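PDB 3OFT: cytochrome P450 from Novosphingobium aromaticivorans, which holds an iron-containing protoporphyrin IX within the mainly helical fold of the cytochrome P450 family. Local coordinates for residues C134-D139 with R360-G365; V246-A251 with T388-V393; V288-A293 with I298-L303. All coordinates share one frame; numbering follows the deposited sequence.

Contacts 1 and 2 are buried neighbours, well away from the centre of the chain, their own centres about 9 Å apart, and both draw on the same antiparallel sheet, in which strands 133-135 and 386-394 pair. Contact 1 sets an aromatic ring from the start of helix 136-141, just after strand 133-135, against helix 348-365; contact 2 sets leucines of strand 386-394 against the end of helix 221-252. Both are apolar, without hydrogen bonds between their segments. Contact 3 lies on the opposite side of the chain's centre, a small, partly buried hairpin whose buried pair is joined by backbone bonds, while its exposed end relies on a carboxylate, water and charged side chains.

Contact 1. Residues C134-D139 with R360-G365; sequences CDFVSD and REWLGG
Phe136 drives the edge of its ring against the face of Trp362, joining the junction of strand 133-135 and helix 136-141 to the end of helix 348-365, which is helix L of the P450 fold. The first segment begins with Cys134 on the strand. Its side chain turns toward the tryptophan, but SG stays 4.6 Å from Trp362 CH2, at the margin of the contact. Asp135 sits at the N-cap position without making a capping bond. Its own amide is held by a carboxylate one turn on: Asp135 N donates to Asp139 OD2 over 2.8 Å, from above the carboxylate plane, which ties the end of the strand to the new helix. Phe136 then carries the contact. Both aromatic side chains extend anti to the backbone nitrogen (chi1 -176° for Phe136, -167° for Trp362) and run antiparallel past one another as they reach across. Phe136 CE1 stands 3.7 Å from Trp362 CH2, over the indole but shifted toward the rim, and Phe136 CD1 follows at 3.9 Å from the same CH2 atom. With the phenyl and indole six-membered ring centroids 5.2 Å apart and the planes at 82°, this is a clear T-shaped stack. Phe140 adds an edge-to-face partner to Trp362 and also meets the Phe136 ring, while Phe369 gives the indole another edge-to-face neighbour. Phe136 rests on Ile243 and Ala247 of helix 221-252 and on Leu390 and Leu392 of strand 386-394; Trp362 also touches Met125 of helix 107-128.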
ATOM      1  N   CYS A 134     -20.779  -7.541  -9.804  1.00 13.56           N
ATOM      2  CA  CYS A 134     -20.128  -6.231  -9.744  1.00 14.37           C
ATOM      3  C   CYS A 134     -18.797  -6.323 -10.427  1.00 14.67           C
ATOM      4  O   CYS A 134     -18.276  -7.420 -10.643  1.00 14.24           O
ATOM      5  CB  CYS A 134     -19.953  -5.726  -8.301  1.00 15.02           C
ATOM      6  SG  CYS A 134     -18.803  -6.717  -7.307  1.00 17.86           S
ATOM      7  N   ASP A 135     -18.257  -5.156 -10.778  1.00 15.27           N
ATOM      8  CA  ASP A 135     -16.858  -5.036 -11.167  1.00 14.80           C
ATOM      9  C   ASP A 135     -16.201  -4.561  -9.883  1.00 12.81           C
ATOM     10  O   ASP A 135     -16.202  -3.383  -9.567  1.00 12.17           O
ATOM     11  CB  ASP A 135     -16.724  -4.049 -12.344  1.00 15.80           C
ATOM     12  CG  ASP A 135     -17.525  -4.499 -13.588  1.00 22.00           C
ATOM     13  OD1 ASP A 135     -18.416  -3.736 -14.052  1.00 26.51           O
ATOM     14  OD2 ASP A 135     -17.271  -5.634 -14.080  1.00 26.34           O
ATOM     15  N   PHE A 136     -15.653  -5.507  -9.130  1.00 11.62           N
ATOM     16  CA  PHE A 136     -15.287  -5.262  -7.739  1.00 10.46           C
ATOM     17  C   PHE A 136     -14.229  -4.174  -7.575  1.00  9.25           C
ATOM     18  O   PHE A 136     -14.271  -3.434  -6.605  1.00  9.30           O
ATOM     19  CB  PHE A 136     -14.810  -6.549  -7.082  1.00  9.76           C
ATOM     20  CG  PHE A 136     -14.509  -6.396  -5.612  1.00  8.59           C
ATOM     21  CD1 PHE A 136     -15.518  -6.567  -4.682  1.00  8.44           C
ATOM     22  CD2 PHE A 136     -13.219  -6.052  -5.167  1.00  9.70           C
ATOM     23  CE1 PHE A 136     -15.262  -6.420  -3.321  1.00  8.72           C
ATOM     24  CE2 PHE A 136     -12.950  -5.897  -3.813  1.00  9.98           C
ATOM     25  CZ  PHE A 136     -13.990  -6.102  -2.883  1.00  7.83           C
ATOM     26  N   VAL A 137     -13.289  -4.080  -8.502  1.00  9.39           N
ATOM     27  CA  VAL A 137     -12.262  -3.049  -8.410  1.00  9.56           C
ATOM     28  C   VAL A 137     -12.904  -1.671  -8.539  1.00 11.29           C
ATOM     29  O   VAL A 137     -12.654  -0.795  -7.700  1.00 10.37           O
ATOM     30  CB  VAL A 137     -11.128  -3.232  -9.454  1.00 11.36           C
ATOM     31  CG1 VAL A 137     -10.193  -2.017  -9.485  1.00 10.94           C
ATOM     32  CG2 VAL A 137     -10.372  -4.522  -9.195  1.00 12.03           C
ATOM     33  N   SER A 138     -13.711  -1.457  -9.583  1.00 10.48           N
ATOM     34  CA  SER A 138     -14.235  -0.118  -9.773  1.00 13.23           C
ATOM     35  C   SER A 138     -15.439   0.174  -8.865  1.00 12.86           C
ATOM     36  O   SER A 138     -15.649   1.320  -8.497  1.00 13.05           O
ATOM     37  CB  SER A 138     -14.543   0.176 -11.257  1.00 13.79           C
ATOM     38  OG  SER A 138     -15.403  -0.803 -11.757  1.00 20.06           O
ATOM     39  N   ASP A 139     -16.214  -0.852  -8.483  1.00 11.49           N
ATOM     40  CA  ASP A 139     -17.437  -0.644  -7.663  1.00 12.32           C
ATOM     41  C   ASP A 139     -17.180  -0.673  -6.157  1.00 11.55           C
ATOM     42  O   ASP A 139     -17.987  -0.149  -5.374  1.00 11.51           O
ATOM     43  CB  ASP A 139     -18.520  -1.711  -7.976  1.00 13.24           C
ATOM     44  CG  ASP A 139     -18.941  -1.726  -9.440  1.00 17.54           C
ATOM     45  OD1 ASP A 139     -18.826  -0.671 -10.085  1.00 19.12           O
ATOM     46  OD2 ASP A 139     -19.378  -2.781  -9.948  1.00 20.19           O
ATOM     47  N   ARG A 360     -15.532  -9.017   7.674  1.00  8.72           N
ATOM     48  CA  ARG A 360     -16.716  -9.210   8.511  1.00 10.46           C
ATOM     49  C   ARG A 360     -17.962  -8.835   7.721  1.00 11.05           C
ATOM     50  O   ARG A 360     -18.969  -9.552   7.738  1.00 12.35           O
ATOM     51  CB  ARG A 360     -16.673  -8.343   9.771  1.00 10.16           C
ATOM     52  CG  ARG A 360     -15.707  -8.821  10.798  1.00 12.02           C
ATOM     53  CD  ARG A 360     -15.809  -7.995  12.111  1.00 17.70           C
ATOM     54  NE  ARG A 360     -14.666  -8.395  12.926  1.00 20.94           N
ATOM     55  CZ  ARG A 360     -14.480  -9.622  13.445  1.00 25.81           C
ATOM     56  NH1 ARG A 360     -15.392 -10.590  13.305  1.00 27.76           N
ATOM     57  NH2 ARG A 360     -13.377  -9.894  14.137  1.00 25.22           N
ATOM     58  N   GLU A 361     -17.912  -7.708   7.050  1.00 10.70           N
ATOM     59  CA  GLU A 361     -19.107  -7.240   6.362  1.00 11.97           C
ATOM     60  C   GLU A 361     -19.412  -7.958   5.080  1.00 12.19           C
ATOM     61  O   GLU A 361     -20.601  -8.229   4.812  1.00 12.97           O
ATOM     62  CB  GLU A 361     -19.061  -5.733   6.141  1.00 12.77           C
ATOM     63  CG  GLU A 361     -19.310  -4.944   7.418  1.00 16.02           C
ATOM     64  CD  GLU A 361     -20.662  -5.265   8.095  1.00 23.34           C
ATOM     65  OE1 GLU A 361     -20.688  -5.356   9.341  1.00 24.88           O
ATOM     66  OE2 GLU A 361     -21.680  -5.411   7.388  1.00 25.58           O
ATOM     67  N   TRP A 362     -18.374  -8.269   4.293  1.00 11.51           N
ATOM     68  CA  TRP A 362     -18.558  -8.913   2.987  1.00 11.65           C
ATOM     69  C   TRP A 362     -19.026 -10.342   3.139  1.00 13.16           C
ATOM     70  O   TRP A 362     -20.029 -10.760   2.509  1.00 14.02           O
ATOM     71  CB  TRP A 362     -17.261  -8.881   2.148  1.00 11.47           C
ATOM     72  CG  TRP A 362     -17.429  -9.239   0.675  1.00 10.72           C
ATOM     73  CD1 TRP A 362     -17.099 -10.422   0.067  1.00 10.66           C
ATOM     74  CD2 TRP A 362     -17.942  -8.394  -0.356  1.00 11.32           C
ATOM     75  NE1 TRP A 362     -17.392 -10.365  -1.287  1.00 13.13           N
ATOM     76  CE2 TRP A 362     -17.907  -9.127  -1.565  1.00 12.45           C
ATOM     77  CE3 TRP A 362     -18.458  -7.096  -0.366  1.00 10.54           C
ATOM     78  CZ2 TRP A 362     -18.373  -8.604  -2.784  1.00 13.35           C
ATOM     79  CZ3 TRP A 362     -18.891  -6.565  -1.580  1.00 10.13           C
ATOM     80  CH2 TRP A 362     -18.842  -7.327  -2.775  1.00 14.18           C
ATOM     81  N   LEU A 363     -18.309 -11.094   3.972  1.00 12.45           N
ATOM     82  CA  LEU A 363     -18.709 -12.456   4.301  1.00 13.44           C
ATOM     83  C   LEU A 363     -20.030 -12.540   5.045  1.00 14.06           C
ATOM     84  O   LEU A 363     -20.824 -13.422   4.760  1.00 14.94           O
ATOM     85  CB  LEU A 363     -17.608 -13.156   5.098  1.00 12.58           C
ATOM     86  CG  LEU A 363     -16.336 -13.407   4.285  1.00 11.33           C
ATOM     87  CD1 LEU A 363     -15.176 -13.834   5.196  1.00 16.65           C
ATOM     88  CD2 LEU A 363     -16.556 -14.458   3.246  1.00 14.73           C
ATOM     89  N   GLY A 364     -20.241 -11.657   6.019  1.00 14.07           N
ATOM     90  CA  GLY A 364     -21.462 -11.651   6.805  1.00 15.57           C
ATOM     91  C   GLY A 364     -22.679 -11.224   5.998  1.00 15.97           C
ATOM     92  O   GLY A 364     -23.770 -11.776   6.175  1.00 16.57           O
ATOM     93  N   GLY A 365     -22.506 -10.272   5.094  1.00 15.12           N
ATOM     94  CA  GLY A 365     -23.637  -9.711   4.350  1.00 15.16           C
ATOM     95  C   GLY A 365     -23.907 -10.308   2.979  1.00 15.59           C
ATOM     96  O   GLY A 365     -25.037 -10.265   2.482  1.00 17.00           O
TER

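Contact 2. Residues V246-A251 with T388-V393; sequences VALHLA and TALPLV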
ATOM      1  N   VAL A 246      -7.774  -9.628  -1.439  1.00  6.88           N
ATOM      2  CA  VAL A 246      -8.574 -10.393  -0.455  1.00  7.28           C
ATOM      3  C   VAL A 246      -9.876 -10.913  -1.078  1.00  7.32           C
ATOM      4  O   VAL A 246     -10.255 -12.099  -0.897  1.00  7.50           O
ATOM      5  CB  VAL A 246      -8.836  -9.567   0.800  1.00  6.69           C
ATOM      6  CG1 VAL A 246      -9.898 -10.309   1.664  1.00  7.03           C
ATOM      7  CG2 VAL A 246      -7.482  -9.410   1.593  1.00  8.02           C
ATOM      8  N   ALA A 247     -10.559 -10.049  -1.811  1.00  6.97           N
ATOM      9  CA  ALA A 247     -11.798 -10.491  -2.501  1.00  7.58           C
ATOM     10  C   ALA A 247     -11.521 -11.541  -3.576  1.00  8.09           C
ATOM     11  O   ALA A 247     -12.316 -12.476  -3.732  1.00  9.20           O
ATOM     12  CB  ALA A 247     -12.569  -9.297  -3.122  1.00  6.80           C
ATOM     13  N   LEU A 248     -10.440 -11.346  -4.327  1.00  7.45           N
ATOM     14  CA  LEU A 248     -10.024 -12.289  -5.386  1.00  8.45           C
ATOM     15  C   LEU A 248      -9.754 -13.668  -4.743  1.00  8.89           C
ATOM     16  O   LEU A 248     -10.274 -14.691  -5.215  1.00  8.73           O
ATOM     17  CB  LEU A 248      -8.775 -11.792  -6.106  1.00  7.76           C
ATOM     18  CG  LEU A 248      -8.143 -12.788  -7.097  1.00  7.94           C
ATOM     19  CD1 LEU A 248      -9.200 -13.269  -8.154  1.00  7.21           C
ATOM     20  CD2 LEU A 248      -6.954 -12.107  -7.781  1.00 11.95           C
ATOM     21  N   HIS A 249      -8.982 -13.660  -3.646  1.00  7.24           N
ATOM     22  CA  HIS A 249      -8.728 -14.894  -2.901  1.00  8.27           C
ATOM     23  C   HIS A 249     -10.009 -15.627  -2.540  1.00  7.80           C
ATOM     24  O   HIS A 249     -10.134 -16.856  -2.834  1.00  9.14           O
ATOM     25  CB  HIS A 249      -7.897 -14.664  -1.625  1.00  6.83           C
ATOM     26  CG  HIS A 249      -7.699 -15.927  -0.837  1.00  9.07           C
ATOM     27  ND1 HIS A 249      -6.606 -16.742  -1.018  1.00 12.56           N
ATOM     28  CD2 HIS A 249      -8.482 -16.545   0.080  1.00 13.47           C
ATOM     29  CE1 HIS A 249      -6.701 -17.795  -0.220  1.00 12.34           C
ATOM     30  NE2 HIS A 249      -7.832 -17.702   0.456  1.00 11.63           N
ATOM     31  N   LEU A 250     -10.944 -14.923  -1.899  1.00  8.18           N
ATOM     32  CA  LEU A 250     -12.200 -15.526  -1.470  1.00  8.35           C
ATOM     33  C   LEU A 250     -12.999 -16.065  -2.654  1.00  9.21           C
ATOM     34  O   LEU A 250     -13.549 -17.170  -2.562  1.00  9.24           O
ATOM     35  CB  LEU A 250     -13.053 -14.556  -0.643  1.00  9.08           C
ATOM     36  CG  LEU A 250     -12.453 -14.095   0.687  1.00 10.74           C
ATOM     37  CD1 LEU A 250     -13.283 -12.912   1.284  1.00 11.82           C
ATOM     38  CD2 LEU A 250     -12.447 -15.281   1.675  1.00 11.13           C
ATOM     39  N   ALA A 251     -13.081 -15.292  -3.736  1.00  8.81           N
ATOM     40  CA  ALA A 251     -13.795 -15.739  -4.968  1.00  9.67           C
ATOM     41  C   ALA A 251     -13.202 -17.035  -5.540  1.00 10.76           C
ATOM     42  O   ALA A 251     -13.952 -17.918  -5.995  1.00 12.20           O
ATOM     43  CB  ALA A 251     -13.780 -14.635  -6.042  1.00  9.27           C
ATOM     44  N   THR A 388      -6.882  -4.981 -11.839  1.00 11.84           N
ATOM     45  CA  THR A 388      -7.544  -3.916 -12.602  1.00 12.86           C
ATOM     46  C   THR A 388      -8.968  -4.324 -12.978  1.00 13.37           C
ATOM     47  O   THR A 388      -9.798  -3.456 -13.258  1.00 14.77           O
ATOM     48  CB  THR A 388      -6.740  -3.569 -13.865  1.00 13.36           C
ATOM     49  OG1 THR A 388      -6.468  -4.769 -14.603  1.00 14.93           O
ATOM     50  CG2 THR A 388      -5.412  -2.922 -13.466  1.00 15.31           C
ATOM     51  N   ALA A 389      -9.249  -5.625 -13.043  1.00 13.27           N
ATOM     52  CA  ALA A 389     -10.661  -6.068 -13.106  1.00 14.04           C
ATOM     53  C   ALA A 389     -10.862  -7.341 -12.305  1.00 13.51           C
ATOM     54  O   ALA A 389     -10.031  -8.281 -12.327  1.00 12.33           O
ATOM     55  CB  ALA A 389     -11.185  -6.244 -14.559  1.00 15.67           C
ATOM     56  N   LEU A 390     -11.962  -7.338 -11.575  1.00 11.13           N
ATOM     57  CA  LEU A 390     -12.362  -8.458 -10.777  1.00 10.88           C
ATOM     58  C   LEU A 390     -13.873  -8.656 -10.838  1.00 10.46           C
ATOM     59  O   LEU A 390     -14.602  -8.162 -10.002  1.00 11.67           O
ATOM     60  CB  LEU A 390     -11.861  -8.251  -9.324  1.00  9.56           C
ATOM     61  CG  LEU A 390     -12.164  -9.310  -8.279  1.00 12.59           C
ATOM     62  CD1 LEU A 390     -11.746 -10.721  -8.772  1.00 12.10           C
ATOM     63  CD2 LEU A 390     -11.461  -8.927  -6.957  1.00 12.77           C
ATOM     64  N   PRO A 391     -14.350  -9.380 -11.860  1.00 12.14           N
ATOM     65  CA  PRO A 391     -15.784  -9.527 -12.069  1.00 11.75           C
ATOM     66  C   PRO A 391     -16.348 -10.662 -11.209  1.00 11.49           C
ATOM     67  O   PRO A 391     -15.983 -11.840 -11.404  1.00 11.91           O
ATOM     68  CB  PRO A 391     -15.873  -9.881 -13.561  1.00 12.02           C
ATOM     69  CG  PRO A 391     -14.605 -10.661 -13.837  1.00 13.77           C
ATOM     70  CD  PRO A 391     -13.542 -10.014 -12.936  1.00 11.82           C
ATOM     71  N   LEU A 392     -17.231 -10.302 -10.272  1.00 10.64           N
ATOM     72  CA  LEU A 392     -17.859 -11.244  -9.349  1.00 10.13           C
ATOM     73  C   LEU A 392     -19.319 -11.439  -9.704  1.00  9.42           C
ATOM     74  O   LEU A 392     -19.920 -10.550 -10.290  1.00 10.60           O
ATOM     75  CB  LEU A 392     -17.775 -10.696  -7.919  1.00 10.05           C
ATOM     76  CG  LEU A 392     -16.327 -10.422  -7.442  1.00  7.54           C
ATOM     77  CD1 LEU A 392     -16.346  -9.922  -6.002  1.00  9.31           C
ATOM     78  CD2 LEU A 392     -15.474 -11.678  -7.573  1.00  9.41           C
ATOM     79  N   VAL A 393     -19.877 -12.587  -9.309  1.00  9.94           N
ATOM     80  CA  VAL A 393     -21.278 -12.921  -9.486  1.00  9.54           C
ATOM     81  C   VAL A 393     -21.754 -13.663  -8.231  1.00 10.36           C
ATOM     82  O   VAL A 393     -20.947 -14.298  -7.516  1.00 10.87           O
ATOM     83  CB  VAL A 393     -21.530 -13.787 -10.770  1.00 10.10           C
ATOM     84  CG1 VAL A 393     -21.153 -13.030 -12.026  1.00 10.86           C
ATOM     85  CG2 VAL A 393     -20.761 -15.153 -10.721  1.00  9.90           C
TER
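Leu390 points into the last turns of helix 221-252, the long distal helix of the cytochrome P450 fold, and meets Ala247 and Leu248 there. The contact lays that helix end against strand 386-394, the strand to which the others of a small antiparallel sheet are paired. Its tight part is the fork of Leu390. CG lies anti to the backbone nitrogen (chi1 180°), carrying both methyls away from the strand and onto the helix. One branch, Leu390 CD1, reaches 3.7 Å from Leu248 CD1, the two leucine side chains meeting at a slant. The other branch settles by the shoulder of the helix, with Leu390 CD2 4.0 Å from Ala247 CB and also 4.0 Å from Leu248 CB. With only a methyl at Ala247, the strand side chain can come close to the helix backbone, and here the nearest CA atoms, those of Leu248 and Leu390, are 7.0 Å apart.

One helical turn further on, the packing is thinner. Ala251 CB touches Leu392 through a single methyl, CD2, at 3.7 Å, and the CA atoms of this pair are slightly farther apart. Leu371 of strand 369-371 touches both Leu248 and Leu390, and Phe369 of the same strand lies against Ala251. The other end of the strand segment faces outward: Thr388 is exposed and Ala389 partly so, and together they face Thr378 in a classic beta bulge, well clear of the helix. At the tight end the methyl reaches past side chains to the main chain itself, with Leu390 CD2 3.7 Å from the peptide nitrogen Leu248 N.

Contact 3. Residues V288-A293 with I298-L303; sequences VADVDA and IRKGDL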
ATOM      1  N   VAL A 288      23.182   6.684  -0.354  1.00 12.90           N
ATOM      2  CA  VAL A 288      23.968   7.853   0.142  1.00 13.77           C
ATOM      3  C   VAL A 288      25.370   7.494   0.721  1.00 14.99           C
ATOM      4  O   VAL A 288      26.162   8.399   1.113  1.00 14.73           O
ATOM      5  CB  VAL A 288      23.172   8.723   1.148  1.00 15.18           C
ATOM      6  CG1 VAL A 288      21.992   9.426   0.450  1.00 14.67           C
ATOM      7  CG2 VAL A 288      22.719   7.869   2.324  1.00 14.20           C
ATOM      8  N   ALA A 289      25.637   6.188   0.794  1.00 15.38           N
ATOM      9  CA  ALA A 289      26.953   5.603   1.114  1.00 16.23           C
ATOM     10  C   ALA A 289      27.031   4.336   0.284  1.00 15.90           C
ATOM     11  O   ALA A 289      25.993   3.796  -0.071  1.00 16.03           O
ATOM     12  CB  ALA A 289      27.056   5.260   2.602  1.00 15.79           C
ATOM     13  N   ASP A 290      28.235   3.839  -0.021  1.00 15.74           N
ATOM     14  CA  ASP A 290      28.346   2.550  -0.736  1.00 16.53           C
ATOM     15  C   ASP A 290      27.811   1.430   0.161  1.00 16.80           C
ATOM     16  O   ASP A 290      27.954   1.493   1.403  1.00 16.51           O
ATOM     17  CB  ASP A 290      29.796   2.226  -1.115  1.00 17.35           C
ATOM     18  CG  ASP A 290      30.395   3.207  -2.145  1.00 19.62           C
ATOM     19  OD1 ASP A 290      29.668   3.998  -2.796  1.00 18.61           O
ATOM     20  OD2 ASP A 290      31.634   3.162  -2.318  1.00 21.49           O
ATOM     21  N   VAL A 291      27.189   0.421  -0.452  1.00 15.43           N
ATOM     22  CA  VAL A 291      26.585  -0.690   0.304  1.00 16.35           C
ATOM     23  C   VAL A 291      26.934  -1.988  -0.395  1.00 16.44           C
ATOM     24  O   VAL A 291      26.505  -2.229  -1.527  1.00 15.41           O
ATOM     25  CB  VAL A 291      25.004  -0.612   0.376  1.00 16.18           C
ATOM     26  CG1 VAL A 291      24.411  -1.895   1.029  1.00 16.69           C
ATOM     27  CG2 VAL A 291      24.536   0.624   1.104  1.00 13.45           C
ATOM     28  N   ASP A 292      27.677  -2.843   0.288  1.00 17.20           N
ATOM     29  CA  ASP A 292      27.930  -4.171  -0.230  1.00 19.10           C
ATOM     30  C   ASP A 292      26.747  -5.057   0.081  1.00 19.01           C
ATOM     31  O   ASP A 292      26.254  -5.046   1.227  1.00 19.01           O
ATOM     32  CB  ASP A 292      29.147  -4.780   0.451  1.00 20.27           C
ATOM     33  CG  ASP A 292      30.459  -4.191  -0.055  1.00 24.95           C
ATOM     34  OD1 ASP A 292      30.434  -3.280  -0.921  1.00 25.67           O
ATOM     35  OD2 ASP A 292      31.523  -4.650   0.433  1.00 31.32           O
ATOM     36  N   ALA A 293      26.346  -5.848  -0.918  1.00 17.36           N
ATOM     37  CA  ALA A 293      25.165  -6.683  -0.842  1.00 18.44           C
ATOM     38  C   ALA A 293      25.253  -7.786  -1.894  1.00 18.18           C
ATOM     39  O   ALA A 293      25.521  -7.520  -3.080  1.00 18.36           O
ATOM     40  CB  ALA A 293      23.918  -5.838  -1.075  1.00 17.55           C
ATOM     41  N   ILE A 298      26.542  -1.588  -4.249  1.00 15.96           N
ATOM     42  CA  ILE A 298      25.686  -0.506  -4.670  1.00 15.24           C
ATOM     43  C   ILE A 298      26.474   0.773  -4.357  1.00 14.09           C
ATOM     44  O   ILE A 298      26.876   0.984  -3.229  1.00 14.98           O
ATOM     45  CB  ILE A 298      24.338  -0.547  -3.898  1.00 14.21           C
ATOM     46  CG1 ILE A 298      23.591  -1.848  -4.226  1.00 14.41           C
ATOM     47  CG2 ILE A 298      23.506   0.708  -4.231  1.00 14.28           C
ATOM     48  CD1 ILE A 298      22.465  -2.203  -3.276  1.00 13.45           C
ATOM     49  N   ARG A 299      26.721   1.610  -5.350  1.00 13.78           N
ATOM     50  CA  ARG A 299      27.499   2.849  -5.154  1.00 13.50           C
ATOM     51  C   ARG A 299      26.622   4.030  -4.824  1.00 13.12           C
ATOM     52  O   ARG A 299      25.487   4.115  -5.326  1.00 12.58           O
ATOM     53  CB  ARG A 299      28.274   3.196  -6.442  1.00 13.16           C
ATOM     54  CG  ARG A 299      29.345   2.146  -6.806  1.00 16.45           C
ATOM     55  CD  ARG A 299      30.233   2.630  -7.967  1.00 18.25           C
ATOM     56  NE  ARG A 299      31.068   3.754  -7.558  1.00 18.51           N
ATOM     57  CZ  ARG A 299      31.778   4.515  -8.386  1.00 21.09           C
ATOM     58  NH1 ARG A 299      31.762   4.289  -9.695  1.00 18.15           N
ATOM     59  NH2 ARG A 299      32.507   5.519  -7.893  1.00 22.32           N
ATOM     60  N   LYS A 300      27.164   4.977  -4.058  1.00 12.09           N
ATOM     61  CA  LYS A 300      26.490   6.260  -3.803  1.00 14.39           C
ATOM     62  C   LYS A 300      25.884   6.833  -5.070  1.00 13.14           C
ATOM     63  O   LYS A 300      26.578   6.987  -6.086  1.00 13.15           O
ATOM     64  CB  LYS A 300      27.468   7.356  -3.265  1.00 15.23           C
ATOM     65  CG  LYS A 300      27.792   7.294  -1.794  1.00 19.81           C
ATOM     66  CD  LYS A 300      29.052   8.157  -1.485  1.00 22.71           C
ATOM     67  CE  LYS A 300      30.302   7.509  -2.067  1.00 27.20           C
ATOM     68  NZ  LYS A 300      31.552   8.234  -1.709  1.00 31.83           N
ATOM     69  N   GLY A 301      24.601   7.177  -4.990  1.00 11.52           N
ATOM     70  CA  GLY A 301      23.875   7.705  -6.133  1.00 10.70           C
ATOM     71  C   GLY A 301      23.105   6.686  -6.939  1.00  9.92           C
ATOM     72  O   GLY A 301      22.266   7.085  -7.741  1.00  9.20           O
ATOM     73  N   ASP A 302      23.423   5.403  -6.804  1.00  9.21           N
ATOM     74  CA  ASP A 302      22.653   4.352  -7.477  1.00 10.10           C
ATOM     75  C   ASP A 302      21.267   4.296  -6.847  1.00  9.85           C
ATOM     76  O   ASP A 302      21.129   4.493  -5.630  1.00  9.19           O
ATOM     77  CB  ASP A 302      23.267   2.954  -7.269  1.00  9.97           C
ATOM     78  CG  ASP A 302      24.517   2.700  -8.120  1.00 13.02           C
ATOM     79  OD1 ASP A 302      25.080   1.596  -7.976  1.00 12.37           O
ATOM     80  OD2 ASP A 302      24.940   3.580  -8.901  1.00 12.27           O
ATOM     81  N   LEU A 303      20.258   4.005  -7.668  1.00  9.62           N
ATOM     82  CA  LEU A 303      18.899   3.677  -7.161  1.00 10.85           C
ATOM     83  C   LEU A 303      18.713   2.170  -6.982  1.00 10.63           C
ATOM     84  O   LEU A 303      19.285   1.373  -7.736  1.00  9.35           O
ATOM     85  CB  LEU A 303      17.821   4.205  -8.112  1.00 10.99           C
ATOM     86  CG  LEU A 303      17.242   5.629  -7.989  1.00 17.55           C
ATOM     87  CD1 LEU A 303      18.112   6.626  -7.243  1.00 20.13           C
ATOM     88  CD2 LEU A 303      16.724   6.154  -9.348  1.00 19.52           C
TER
HETATM   89  O   HOH W   1      30.827   5.232  -4.678  1.00 29.91           O
HETATM   90  O   HOH W   2      32.572   2.719  -4.922  1.00 42.23           O
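Asp290 sets its CG anti to the carbonyl carbon (chi1 -66°), and this swings OD1 across to Lys300, whose amide donates to it: Lys300 N to Asp290 OD1 is 3.0 Å, nearly straight at 165° and close to the line of the C-O bond. Lys300 comes back the other way. Its CG packs 3.5 Å from Ala289 CA, and a bend at chi3 (-70°) lays CE 3.6 Å from Asp290 OD1, while NZ runs on to 4.8 Å from it, so the opposite charges probably attract only at a distance.

Behind this surface end the chain forms a beta hairpin, strand 291-293 with strand 296-298, which interrupts the chain between strands 282-287 and 303-307, themselves neighbours in the large mixed sheet. Val291 and Ile298 are its antiparallel hydrogen-bonded pair: Val291 N to Ile298 O is 2.9 Å, with the donor in the carbonyl plane, and Ile298 N to Val291 O is 2.8 Å. Their side chains share one face, CB to CB 4.3 Å, where both touch Leu60 of helix 54-62. From Arg299 to Asp302 the chain makes a type II turn, closed by Asp302 N to Arg299 O. On the outer side a water donates to Asp290 OD2 at 2.8 Å and reaches Arg299 NE by a weak bond, an indirect link between carboxylate and guanidinium.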